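Acetyl xylan esterase (Metagenome, PDB 6XYC) probably removes acetyl and feruloyl groups from complex xylans as a bifunctional carbohydrate esterase of the alpha/beta hydrolase fold. Local coordinates at residues Thr118-Gly123 against Gly265-Gln270; Asp167-Val172 against Gly260-Gly265; Ala175-Ser178 against Pro183-Ala186; Ser210-Val215 against Lys242-Asn247; Ile224-Ala229 against Val233-Ser238. All coordinates share one frame; numbering follows the deposited sequence. Where two conformers were deposited one is given.

The other four contacts lie inside the loop closed by interaction 1, which joins residues 118-123 to 265-270. Interaction 2 is nested directly within it. Inside interaction 2, interaction 3 closes before interaction 4 opens, and interaction 5 lies within interaction 4. Interactions 1, 2 and 5 reach the same sheet through the neighbouring parallel strands 114-120, 164-168 and 222-227. The centre of interaction 2 is about 6 Å from those of interactions 1 and 5. Interactions 1 and 2 both touch the inhibitor AES. Interaction 3 is in the loop between strand 164-168 and helix 189-193, its centre about 18 Å from that of interaction 2. Interactions 4 and 5 share helix 236-248. The loops after the strands thus bring the probable active site together.

Interaction 1. Residues Thr118-Gly123 against Gly265-Gln270; sequences TGFSSG and GCFDTQ. With AES (4-(2-aminoethyl)benzenesulfonyl fluoride), chain B.
Phe-120 and Phe-267 make the whole contact between residues 118-123 and 265-270. It is a T-shaped pair. Phe-267 brings its edge to the face of Phe-120, with ring centroids 5.5 Å apart and planes at 77°. The leading atom is Phe-267 CZ, 3.9 Å from Phe-120 CG. Phe-120 CG sits between its backbone N and carbonyl carbon (chi1 48°). This carries the ring to the side of Phe-267. Trp-168 also meets Phe-267 edge to face, and Phe-120 packs on Phe-169. The pair therefore belongs to an aromatic cluster beside strand 164-168.

The next residue after Phe-120 is Ser-121, in the tight turn from strand 114-120 to helix 122-131. Its positive phi and the Gly-Phe-Ser-Ser-Gly sequence fit the nucleophile elbow of alpha/beta hydrolases. Ser-121 OG is bonded covalently to the sulfur of AES, at 1.5 Å. The sulfonyl oxygen O1S of AES accepts a hydrogen bond from Ser-122 N, 2.9 Å long and 156° at the hydrogen. Ala-49 N also bonds to AES. Ser-122 OG in turn bonds to Ser-48 N. Gly-123 N closes the turn on Phe-120 O.

The sulfonylated Ser-121 is consistent with its role as the nucleophile. The backbone N-H groups of Ser-122 and Ala-49 probably form the oxyanion hole.

Interaction 2. Residues Asp167-Val172 against Gly260-Gly265; sequences DWFGPV and GGHGPG. With AES (4-(2-aminoethyl)benzenesulfonyl fluoride), chain B.
The backbones of Phe-169 and His-262 come closest here, with CA atoms 7.2 Å apart, and no hydrogen bond joins residues 167-172 to 260-265. The side chains do the work. Phe-169 points at the other segment and lies against one face of the His-262 imidazole. Phe-169 CE2 sits over the centre of that ring. The planes are inclined at 50°, and the nearest atoms are Phe-169 CD2 and His-262 CE1 at 3.3 Å. The far end of the Phe-169 ring, CZ, lies 3.6 Å from Gly-263 N.

His-262 CG is anti to its backbone N (chi1 -159°), which carries the imidazole across to Phe-169 and on to the inhibitor. His-262 NE2 gives a nearly straight hydrogen bond of 2.8 Å, 166° at the hydrogen, to O2S of AES. His-262 ND1 bonds to Asp-230 OD2. With one ring nitrogen on each partner and Phe-169 on a face, the imidazole is fixed in rotation. Ser-121, His-262 and Asp-230 probably form the catalytic triad. Pro-171 lines the pocket as well, with its CG 3.6 Å from C6 of AES.

Trp-168 ends strand 164-168 and pairs with strand 114-120, while Phe-169 bonds through its backbone to Ile-225 of strand 222-227. The loop of His-262 links strand 252-257 to helix 269-284, and so reaches the C-terminal ends of the parallel strands.

Interaction 3. Residues Ala175-Ser178 against Pro183-Ala186; sequences AHMS and PNDA
Pro-183 and Asn-184 meet Ala-175, Met-177 and Ser-178 where residues 183-186 run past residues 175-178. Van der Waals contacts carry most of this meeting. The Pro-183 ring lies against the carbonyl of Ala-175, with Pro-183 CD 3.5 Å from Ala-175 O. Pro-183 N is also near that oxygen, but it has no hydrogen to give. The Asn-184 amide spans two residues of the other segment. It passes obliquely by Met-177, with its ND2 3.2 Å from Met-177 CG. On its other branch, Asn-184 OD1 lies 3.4 Å from Ser-178 CB. In the Met-177 conformer described, the chain bends twice beyond CG and carries the sulfur away from Asn-184.

Polar contact across the segments goes through water. One water donates to Pro-183 O at 2.8 Å. The same water makes a weak bond of 3.4 Å to Ser-178 OG.

Backbone shape adds a further element. The geometry at Met-177 and Ser-178 fits a classic beta bulge. It lies in the long loop between strand 164-168 and helix 189-193.

Several partners line the ligand pocket: Met-177, Asn-184, Glu-190 and Pro-171. Asn-184 ND2 bonds to Glu-190 OE1, and Glu-190 OE2 bonds to AES. Met-177 packs on Pro-171, and also on Pro-234. The two segments thus mix an apolar wall, from Met-177, with a polar one, from Asn-184. Asn-184 lies in the pocket wall and also binds Glu-190 OE1, which is consistent with holding that carboxylate in place.

Interaction 4. Residues Ser210-Val215 against Lys242-Asn247; sequences SPINFV and KNVYDN
Val-215 and Val-244 are the main bumps where residues 210-215 meet helix 236-248. Val-244 CG1 fits between the Ile-212 carbonyl and Val-215. It lies 3.5 Å from Ile-212 O and 3.7 Å from Val-215 CB. The other branch, Val-244 CG2, presses on the Ile-212 side chain. It is 3.5 Å from Ile-212 CG1, a tight carbon contact. With chi1 at -165°, Ile-212 sends its longer branch over to meet Val-244 at about a right angle. The two branches of Val-244 therefore straddle Ile-212, one on its backbone and one on its side chain.

Val-215 fills the next hollow. Its CG1 methyl sits almost squarely above the Tyr-245 ring, 3.5 Å from the centroid and 6° from the ring normal. This is a CH-pi contact. The six ring atoms are nearly equally far from the methyl. Val-215 CG2 reaches the rim of the same ring, 3.7 Å from Tyr-245 CE1, and touches Val-244 CG1 too. Val-215 is thus wedged between two consecutive helix residues.

No hydrogen bond crosses the contact. On the far side of the helix, Lys-242 NZ makes a salt bridge to Asp-246 OD2, one turn on. Tyr-245 also touches Val-132 and Ala-252. The arrangement is apolar packing of a 3-10 turn, residues 211-213, and of Val-215 just after it, on a helix that flanks the sheet of an alpha/beta hydrolase.

Interaction 5. Residues Ile224-Ala229 against Val233-Ser238; sequences IIHGDA and VPHCQS
His-226 of residues 224-229 packs tightly against Val-233, His-235 and Ser-238 of residues 233-238. Both of its ring nitrogens give hydrogen bonds in or near the ring plane. His-226 ND1 bonds to Ser-238 OG at 2.7 Å, and His-226 NE2 bonds to Val-233 O at 2.8 Å. The carbonyl of Val-233 is met from above its plane. Together the two bonds hold the ring's rotation. His-235 CA lies over one face of the imidazole, 3.7 Å from its centroid. Ser-238 is also squeezed by Ile-224, whose CG2 comes within 3.4 Å of Ser-238 CB.

The looser side is at Asp-228, which is exposed. Its CB sits over the face of the His-235 ring, 4.2 Å from the centroid. The edge of that ring turns toward the face of His-226, offset, with planes at 76°. The polar ends lead elsewhere: His-235 NE2 bonds to Ser-256 OG, and Asp-228 OD1 to Gly-259 N.

The contact joins strand 222-227 to the start of helix 236-248 in a beta-alpha-beta unit completed by strand 252-257. The disulfide of Cys-236 with Cys-180 ties this helix to the loop after strand 164-168.

Interaction 1. Residues Thr118-Gly123 against Gly265-Gln270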
# COMPACT_ATOMS: atom_id res chain seq x y z
N THR A 118 0.07 4.36 1.84
CA THR A 118 0.54 3.61 2.99
C THR A 118 -0.41 2.45 3.25
O THR A 118 -1.58 2.48 2.86
CB THR A 118 0.64 4.51 4.24
OG1 THR A 118 1.17 3.76 5.34
CG2 THR A 118 -0.73 5.07 4.61
N GLY A 119 0.12 1.41 3.87
CA GLY A 119 -0.67 0.24 4.22
C GLY A 119 0.11 -0.60 5.19
O GLY A 119 1.32 -0.41 5.37
N PHE A 120 -0.58 -1.54 5.84
CA PHE A 120 0.08 -2.45 6.77
C PHE A 120 -0.03 -3.90 6.30
O PHE A 120 -1.05 -4.30 5.73
CB PHE A 120 -0.45 -2.28 8.23
CG PHE A 120 -1.95 -2.25 8.37
CD1 PHE A 120 -2.67 -1.08 8.17
CD2 PHE A 120 -2.63 -3.39 8.76
CE1 PHE A 120 -4.04 -1.07 8.31
CE2 PHE A 120 -4.00 -3.37 8.91
CZ PHE A 120 -4.70 -2.21 8.68
N SER A 121 1.03 -4.69 6.54
CA SER A 121 1.19 -6.04 6.03
C SER A 121 0.89 -6.02 4.53
O SER A 121 1.56 -5.32 3.76
CB SER A 121 0.31 -7.03 6.79
OG SER A 121 0.83 -8.35 6.64
N SER A 122 -0.10 -6.81 4.08
CA SER A 122 -0.31 -6.94 2.65
C SER A 122 -0.65 -5.59 2.04
O SER A 122 -0.37 -5.37 0.86
CB SER A 122 -1.40 -7.98 2.34
OG SER A 122 -2.62 -7.71 2.98
N GLY A 123 -1.21 -4.67 2.82
CA GLY A 123 -1.41 -3.31 2.33
C GLY A 123 -0.12 -2.53 2.21
O GLY A 123 0.01 -1.66 1.35
N GLY A 265 2.27 -2.30 19.53
CA GLY A 265 3.47 -1.52 19.76
C GLY A 265 3.81 -0.57 18.63
O GLY A 265 4.45 0.46 18.86
N CYS A 266 3.38 -0.88 17.40
CA CYS A 266 3.67 -0.06 16.24
C CYS A 266 2.64 1.04 16.02
O CYS A 266 3.00 2.14 15.60
CB CYS A 266 3.74 -0.94 14.99
SG CYS A 266 4.88 -2.34 15.10
N PHE A 267 1.37 0.74 16.27
CA PHE A 267 0.29 1.71 16.07
C PHE A 267 0.11 2.54 17.34
O PHE A 267 -0.84 2.39 18.10
CB PHE A 267 -1.00 1.00 15.69
CG PHE A 267 -0.98 0.35 14.33
CD1 PHE A 267 0.01 0.63 13.41
CD2 PHE A 267 -1.98 -0.54 13.97
CE1 PHE A 267 0.02 0.02 12.17
CE2 PHE A 267 -1.97 -1.15 12.73
CZ PHE A 267 -0.98 -0.86 11.83
N ASP A 268 1.06 3.45 17.56
CA ASP A 268 1.02 4.33 18.72
C ASP A 268 1.47 5.72 18.30
O ASP A 268 1.91 5.94 17.17
CB ASP A 268 1.86 3.77 19.88
CG ASP A 268 3.37 3.88 19.65
OD1 ASP A 268 4.13 3.35 20.49
OD2 ASP A 268 3.81 4.49 18.65
N THR A 269 1.37 6.67 19.24
CA THR A 269 1.59 8.07 18.91
C THR A 269 2.96 8.28 18.27
O THR A 269 3.08 9.01 17.28
CB THR A 269 1.47 8.93 20.17
OG1 THR A 269 0.16 8.77 20.74
CG2 THR A 269 1.72 10.40 19.85
N GLN A 270 3.99 7.63 18.81
CA GLN A 270 5.35 7.87 18.34
C GLN A 270 5.50 7.54 16.86
O GLN A 270 6.01 8.35 16.07
CB GLN A 270 6.33 7.05 19.18
CG GLN A 270 7.68 6.85 18.54
CD GLN A 270 8.68 6.24 19.51
OE1 GLN A 270 8.30 5.65 20.53
NE2 GLN A 270 9.97 6.39 19.21
C3 AES B . 0.72 -13.12 6.48
C2 AES B . 0.29 -11.89 6.86
C1 AES B . 0.35 -10.86 5.97
S AES B . -0.26 -9.33 6.51
O1S AES B . -1.38 -8.89 5.64
O2S AES B . -0.97 -9.52 7.77
C6 AES B . 0.83 -11.02 4.71
C5 AES B . 1.27 -12.27 4.33
C4 AES B . 1.21 -13.32 5.21
C7 AES B . 1.71 -14.74 4.80
C8 AES B . 3.19 -14.67 4.31
N8 AES B . 3.69 -16.00 4.29

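Interaction 2. Residues Asp167-Val172 against Gly260-Gly265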
# COMPACT_ATOMS: atom_id res chain seq x y z
N ASP A 167 5.50 2.04 4.52
CA ASP A 167 5.31 0.60 4.49
C ASP A 167 5.34 0.09 5.93
O ASP A 167 6.40 0.08 6.57
CB ASP A 167 6.40 -0.05 3.63
CG ASP A 167 6.59 -1.52 3.90
OD1 ASP A 167 5.66 -2.18 4.40
OD2 ASP A 167 7.70 -2.02 3.61
N TRP A 168 4.18 -0.30 6.44
CA TRP A 168 4.07 -0.88 7.78
C TRP A 168 4.20 -2.40 7.66
O TRP A 168 3.27 -3.06 7.20
CB TRP A 168 2.76 -0.52 8.46
CG TRP A 168 2.49 0.93 8.76
CD1 TRP A 168 1.93 1.84 7.92
CD2 TRP A 168 2.72 1.61 10.00
NE1 TRP A 168 1.81 3.05 8.56
CE2 TRP A 168 2.29 2.94 9.83
CE3 TRP A 168 3.26 1.23 11.24
CZ2 TRP A 168 2.39 3.90 10.85
CZ3 TRP A 168 3.36 2.19 12.25
CH2 TRP A 168 2.91 3.50 12.05
N PHE A 169 5.34 -2.94 8.09
CA PHE A 169 5.62 -4.38 8.16
C PHE A 169 5.00 -5.18 7.01
O PHE A 169 4.30 -6.17 7.21
CB PHE A 169 5.20 -4.97 9.53
CG PHE A 169 3.84 -4.52 10.05
CD1 PHE A 169 3.73 -3.48 10.96
CD2 PHE A 169 2.67 -5.18 9.67
CE1 PHE A 169 2.50 -3.07 11.46
CE2 PHE A 169 1.43 -4.77 10.16
CZ PHE A 169 1.35 -3.72 11.06
N GLY A 170 5.32 -4.78 5.77
CA GLY A 170 4.81 -5.46 4.60
C GLY A 170 5.69 -6.61 4.16
O GLY A 170 6.92 -6.55 4.25
N PRO A 171 5.07 -7.70 3.70
CA PRO A 171 5.82 -8.79 3.06
C PRO A 171 6.21 -8.38 1.64
O PRO A 171 5.34 -8.23 0.77
CB PRO A 171 4.83 -9.96 3.07
CG PRO A 171 3.49 -9.30 2.97
CD PRO A 171 3.61 -7.98 3.71
N VAL A 172 7.50 -8.21 1.40
CA VAL A 172 7.94 -7.57 0.17
C VAL A 172 8.99 -8.40 -0.57
O VAL A 172 9.42 -8.04 -1.67
CB VAL A 172 8.51 -6.17 0.46
CG1 VAL A 172 7.44 -5.25 1.04
CG2 VAL A 172 9.71 -6.26 1.43
N GLY A 260 7.96 -4.62 19.14
CA GLY A 260 6.75 -4.45 18.38
C GLY A 260 6.32 -5.74 17.69
O GLY A 260 7.13 -6.48 17.15
N GLY A 261 5.02 -5.98 17.73
CA GLY A 261 4.41 -7.09 17.03
C GLY A 261 3.93 -6.68 15.65
O GLY A 261 4.39 -5.70 15.06
N HIS A 262 2.97 -7.46 15.15
CA HIS A 262 2.34 -7.23 13.85
C HIS A 262 1.21 -6.20 14.01
O HIS A 262 0.03 -6.47 13.75
CB HIS A 262 1.85 -8.57 13.30
CG HIS A 262 1.62 -8.58 11.82
ND1 HIS A 262 2.63 -8.37 10.91
CD2 HIS A 262 0.51 -8.85 11.09
CE1 HIS A 262 2.14 -8.46 9.68
NE2 HIS A 262 0.85 -8.75 9.77
N GLY A 263 1.59 -5.01 14.45
CA GLY A 263 0.64 -3.98 14.80
C GLY A 263 0.83 -3.50 16.23
O GLY A 263 1.09 -2.32 16.48
N PRO A 264 0.68 -4.41 17.18
CA PRO A 264 0.89 -4.04 18.59
C PRO A 264 2.26 -3.43 18.82
O PRO A 264 3.28 -3.96 18.37
CB PRO A 264 0.73 -5.38 19.34
CG PRO A 264 -0.20 -6.17 18.46
CD PRO A 264 0.16 -5.79 17.04
N GLY A 265 2.27 -2.30 19.53
CA GLY A 265 3.47 -1.52 19.76
C GLY A 265 3.81 -0.57 18.63
O GLY A 265 4.45 0.46 18.86
C3 AES B . 0.72 -13.12 6.48
C2 AES B . 0.29 -11.89 6.86
C1 AES B . 0.35 -10.86 5.97
S AES B . -0.26 -9.33 6.51
O1S AES B . -1.38 -8.89 5.64
O2S AES B . -0.97 -9.52 7.77
C6 AES B . 0.83 -11.02 4.71
C5 AES B . 1.27 -12.27 4.33
C4 AES B . 1.21 -13.32 5.21
C7 AES B . 1.71 -14.74 4.80
C8 AES B . 3.19 -14.67 4.31
N8 AES B . 3.69 -16.00 4.29

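Interaction 3. Residues Ala175-Ser178 against Pro183-Ala186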
# COMPACT_ATOMS: atom_id res chain seq x y z
N ALA A 175 10.76 -14.41 -1.87
CA ALA A 175 11.82 -15.41 -2.03
C ALA A 175 12.45 -15.77 -0.70
O ALA A 175 13.07 -16.83 -0.59
CB ALA A 175 12.89 -14.88 -2.99
N HIS A 176 12.28 -14.93 0.32
CA HIS A 176 12.97 -15.11 1.60
C HIS A 176 12.00 -14.96 2.76
O HIS A 176 12.29 -14.30 3.75
CB HIS A 176 14.11 -14.10 1.74
CG HIS A 176 15.06 -14.11 0.59
ND1 HIS A 176 15.39 -12.98 -0.11
CD2 HIS A 176 15.76 -15.13 0.02
CE1 HIS A 176 16.25 -13.29 -1.07
NE2 HIS A 176 16.49 -14.58 -1.00
N MET A 177 10.83 -15.60 2.66
CA MET A 177 9.81 -15.51 3.69
C MET A 177 9.94 -16.61 4.73
O MET A 177 9.79 -16.35 5.93
CB MET A 177 8.42 -15.56 3.05
CG MET A 177 7.29 -15.22 4.02
SD MET A 177 7.46 -13.56 4.70
CE MET A 177 6.94 -12.57 3.30
N SER A 178 10.21 -17.84 4.29
CA SER A 178 10.29 -18.98 5.19
C SER A 178 11.67 -19.00 5.85
O SER A 178 12.69 -19.05 5.16
CB SER A 178 10.03 -20.28 4.44
OG SER A 178 10.30 -21.42 5.24
N PRO A 183 11.40 -19.48 -0.15
CA PRO A 183 9.96 -19.28 -0.38
C PRO A 183 9.13 -20.24 0.46
O PRO A 183 9.58 -21.32 0.86
CB PRO A 183 9.78 -19.55 -1.88
CG PRO A 183 11.20 -19.62 -2.47
CD PRO A 183 12.06 -20.09 -1.32
N ASN A 184 7.89 -19.81 0.75
CA ASN A 184 6.95 -20.63 1.48
C ASN A 184 6.36 -21.71 0.58
O ASN A 184 6.57 -21.72 -0.64
CB ASN A 184 5.83 -19.77 2.07
CG ASN A 184 6.15 -19.25 3.45
OD1 ASN A 184 6.68 -19.97 4.30
ND2 ASN A 184 5.80 -17.99 3.70
N ASP A 185 5.60 -22.63 1.18
CA ASP A 185 5.01 -23.73 0.44
C ASP A 185 3.61 -23.33 -0.05
O ASP A 185 3.18 -22.18 0.10
CB ASP A 185 5.01 -25.00 1.28
CG ASP A 185 4.06 -24.95 2.47
OD1 ASP A 185 3.18 -24.07 2.52
OD2 ASP A 185 4.19 -25.81 3.37
N ALA A 186 2.89 -24.28 -0.65
CA ALA A 186 1.62 -23.98 -1.31
C ALA A 186 0.50 -23.70 -0.33
O ALA A 186 -0.61 -23.35 -0.76
CB ALA A 186 1.24 -25.14 -2.23
O HOH W 1 10.27 -23.49 2.53

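Interaction 4. Residues Ser210-Val215 against Lys242-Asn247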
# COMPACT_ATOMS: atom_id res chain seq x y z
N SER A 210 7.01 -9.58 -5.65
CA SER A 210 7.92 -9.07 -4.63
C SER A 210 8.48 -7.72 -5.07
O SER A 210 9.41 -7.68 -5.90
CB SER A 210 9.04 -10.07 -4.36
OG SER A 210 8.52 -11.31 -3.93
N PRO A 211 7.98 -6.61 -4.54
CA PRO A 211 8.43 -5.29 -5.03
C PRO A 211 9.89 -5.00 -4.75
O PRO A 211 10.46 -4.09 -5.37
CB PRO A 211 7.51 -4.30 -4.29
CG PRO A 211 7.08 -5.03 -3.05
CD PRO A 211 7.05 -6.50 -3.40
N ILE A 212 10.53 -5.74 -3.84
CA ILE A 212 11.94 -5.56 -3.57
C ILE A 212 12.77 -5.70 -4.84
O ILE A 212 13.86 -5.14 -4.95
CB ILE A 212 12.40 -6.57 -2.48
CG1 ILE A 212 13.75 -6.17 -1.90
CG2 ILE A 212 12.43 -7.98 -3.04
CD1 ILE A 212 14.11 -6.95 -0.64
N ASN A 213 12.24 -6.43 -5.82
CA ASN A 213 13.01 -6.71 -7.03
C ASN A 213 13.07 -5.54 -8.01
O ASN A 213 13.87 -5.60 -8.95
CB ASN A 213 12.42 -7.91 -7.77
CG ASN A 213 12.64 -9.21 -7.04
OD1 ASN A 213 11.69 -9.96 -6.79
ND2 ASN A 213 13.89 -9.50 -6.70
N PHE A 214 12.27 -4.49 -7.82
CA PHE A 214 12.11 -3.45 -8.83
C PHE A 214 12.47 -2.07 -8.32
O PHE A 214 12.16 -1.07 -8.98
CB PHE A 214 10.69 -3.53 -9.36
CG PHE A 214 10.27 -4.93 -9.71
CD1 PHE A 214 10.74 -5.52 -10.87
CD2 PHE A 214 9.43 -5.67 -8.88
CE1 PHE A 214 10.37 -6.81 -11.21
CE2 PHE A 214 9.06 -6.96 -9.21
CZ PHE A 214 9.53 -7.53 -10.38
N VAL A 215 13.17 -1.99 -7.19
CA VAL A 215 13.58 -0.71 -6.63
C VAL A 215 14.60 -0.05 -7.55
O VAL A 215 15.55 -0.69 -8.01
CB VAL A 215 14.15 -0.91 -5.22
CG1 VAL A 215 14.51 0.42 -4.59
CG2 VAL A 215 13.15 -1.67 -4.36
N LYS A 242 15.20 -2.15 3.03
CA LYS A 242 16.07 -1.01 3.28
C LYS A 242 17.43 -1.21 2.61
O LYS A 242 17.97 -0.29 1.98
CB LYS A 242 16.24 -0.80 4.78
CG LYS A 242 17.39 0.09 5.19
CD LYS A 242 17.11 1.54 4.88
CE LYS A 242 18.15 2.43 5.54
NZ LYS A 242 18.35 3.71 4.80
N ASN A 243 17.99 -2.42 2.72
CA ASN A 243 19.27 -2.69 2.08
C ASN A 243 19.19 -2.49 0.57
O ASN A 243 20.12 -1.95 -0.04
CB ASN A 243 19.72 -4.12 2.40
CG ASN A 243 21.01 -4.51 1.70
OD1 ASN A 243 21.01 -4.92 0.54
ND2 ASN A 243 22.12 -4.40 2.41
N VAL A 244 18.09 -2.91 -0.05
CA VAL A 244 17.93 -2.76 -1.49
C VAL A 244 17.79 -1.29 -1.87
O VAL A 244 18.38 -0.83 -2.86
CB VAL A 244 16.73 -3.60 -1.97
CG1 VAL A 244 16.35 -3.21 -3.39
CG2 VAL A 244 17.05 -5.09 -1.86
N TYR A 245 17.01 -0.52 -1.11
CA TYR A 245 16.93 0.92 -1.38
C TYR A 245 18.29 1.57 -1.24
O TYR A 245 18.70 2.37 -2.09
CB TYR A 245 15.91 1.58 -0.45
CG TYR A 245 14.51 1.63 -1.02
CD1 TYR A 245 13.70 0.50 -1.01
CD2 TYR A 245 13.99 2.81 -1.56
CE1 TYR A 245 12.42 0.53 -1.52
CE2 TYR A 245 12.70 2.85 -2.08
CZ TYR A 245 11.93 1.70 -2.05
OH TYR A 245 10.65 1.71 -2.56
N ASP A 246 19.02 1.25 -0.16
CA ASP A 246 20.36 1.78 0.04
C ASP A 246 21.26 1.48 -1.15
O ASP A 246 21.92 2.37 -1.69
CB ASP A 246 20.96 1.20 1.33
CG ASP A 246 20.35 1.81 2.58
OD1 ASP A 246 20.71 1.35 3.69
OD2 ASP A 246 19.53 2.74 2.47
N ASN A 247 21.27 0.22 -1.59
CA ASN A 247 22.20 -0.19 -2.64
C ASN A 247 21.76 0.29 -4.02
O ASN A 247 22.59 0.37 -4.93
CB ASN A 247 22.34 -1.72 -2.65
CG ASN A 247 23.37 -2.21 -1.65
OD1 ASN A 247 24.52 -1.78 -1.66
ND2 ASN A 247 22.95 -3.11 -0.77

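Interaction 5. Residues Ile224-Ala229 against Val233-Ser238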
# COMPACT_ATOMS: atom_id res chain seq x y z
N ILE A 224 9.82 2.86 6.14
CA ILE A 224 9.54 1.47 6.47
C ILE A 224 9.51 1.35 7.99
O ILE A 224 10.45 1.79 8.66
CB ILE A 224 10.60 0.52 5.87
CG1 ILE A 224 10.77 0.77 4.37
CG2 ILE A 224 10.23 -0.93 6.14
CD1 ILE A 224 12.08 0.26 3.83
N ILE A 225 8.45 0.74 8.51
CA ILE A 225 8.27 0.57 9.95
C ILE A 225 7.96 -0.90 10.21
O ILE A 225 7.03 -1.46 9.61
CB ILE A 225 7.15 1.47 10.49
CG1 ILE A 225 7.37 2.92 10.06
CG2 ILE A 225 7.09 1.38 12.01
CD1 ILE A 225 6.23 3.84 10.39
N HIS A 226 8.73 -1.53 11.10
CA HIS A 226 8.58 -2.96 11.35
C HIS A 226 8.97 -3.28 12.78
O HIS A 226 10.02 -2.84 13.26
CB HIS A 226 9.42 -3.77 10.36
CG HIS A 226 8.88 -5.13 10.08
ND1 HIS A 226 8.67 -5.60 8.80
CD2 HIS A 226 8.52 -6.14 10.91
CE1 HIS A 226 8.19 -6.83 8.85
NE2 HIS A 226 8.09 -7.18 10.12
N GLY A 227 8.12 -4.05 13.46
CA GLY A 227 8.42 -4.47 14.82
C GLY A 227 9.42 -5.62 14.83
O GLY A 227 9.31 -6.57 14.05
N ASP A 228 10.41 -5.52 15.71
CA ASP A 228 11.43 -6.56 15.78
C ASP A 228 10.94 -7.82 16.49
O ASP A 228 11.72 -8.77 16.65
CB ASP A 228 12.71 -6.02 16.44
CG ASP A 228 12.56 -5.73 17.92
OD1 ASP A 228 11.62 -6.22 18.57
OD2 ASP A 228 13.44 -5.00 18.44
N ALA A 229 9.67 -7.87 16.89
CA ALA A 229 9.05 -9.09 17.40
C ALA A 229 7.82 -9.47 16.58
O ALA A 229 6.91 -10.13 17.08
CB ALA A 229 8.67 -8.95 18.87
N VAL A 233 4.81 -11.39 9.79
CA VAL A 233 5.74 -11.05 8.71
C VAL A 233 7.08 -10.73 9.35
O VAL A 233 7.17 -9.78 10.14
CB VAL A 233 5.23 -9.86 7.88
CG1 VAL A 233 6.25 -9.51 6.81
CG2 VAL A 233 3.88 -10.18 7.26
N PRO A 234 8.15 -11.47 9.05
CA PRO A 234 9.40 -11.27 9.79
C PRO A 234 10.08 -9.94 9.47
O PRO A 234 10.07 -9.46 8.34
CB PRO A 234 10.27 -12.46 9.37
CG PRO A 234 9.70 -12.92 8.06
CD PRO A 234 8.23 -12.62 8.12
N HIS A 235 10.66 -9.37 10.53
CA HIS A 235 11.48 -8.16 10.47
C HIS A 235 12.49 -8.18 9.33
O HIS A 235 12.78 -7.14 8.72
CB HIS A 235 12.16 -8.04 11.84
CG HIS A 235 12.89 -6.76 12.09
ND1 HIS A 235 14.25 -6.64 11.92
CD2 HIS A 235 12.46 -5.57 12.59
CE1 HIS A 235 14.63 -5.42 12.25
NE2 HIS A 235 13.56 -4.75 12.66
N CYS A 236 13.03 -9.36 9.02
CA CYS A 236 14.03 -9.45 7.96
C CYS A 236 13.52 -8.87 6.65
O CYS A 236 14.31 -8.36 5.84
CB CYS A 236 14.46 -10.90 7.77
SG CYS A 236 13.13 -12.04 7.25
N GLN A 237 12.21 -8.93 6.42
CA GLN A 237 11.65 -8.41 5.18
C GLN A 237 11.94 -6.93 5.01
O GLN A 237 12.34 -6.47 3.93
CB GLN A 237 10.14 -8.68 5.15
CG GLN A 237 9.78 -10.14 4.96
CD GLN A 237 9.90 -10.59 3.53
OE1 GLN A 237 9.26 -10.02 2.64
NE2 GLN A 237 10.70 -11.61 3.29
N SER A 238 11.77 -6.15 6.08
CA SER A 238 12.03 -4.71 6.00
C SER A 238 13.52 -4.39 6.05
O SER A 238 13.96 -3.42 5.41
CB SER A 238 11.29 -3.99 7.13
OG SER A 238 9.89 -4.04 6.93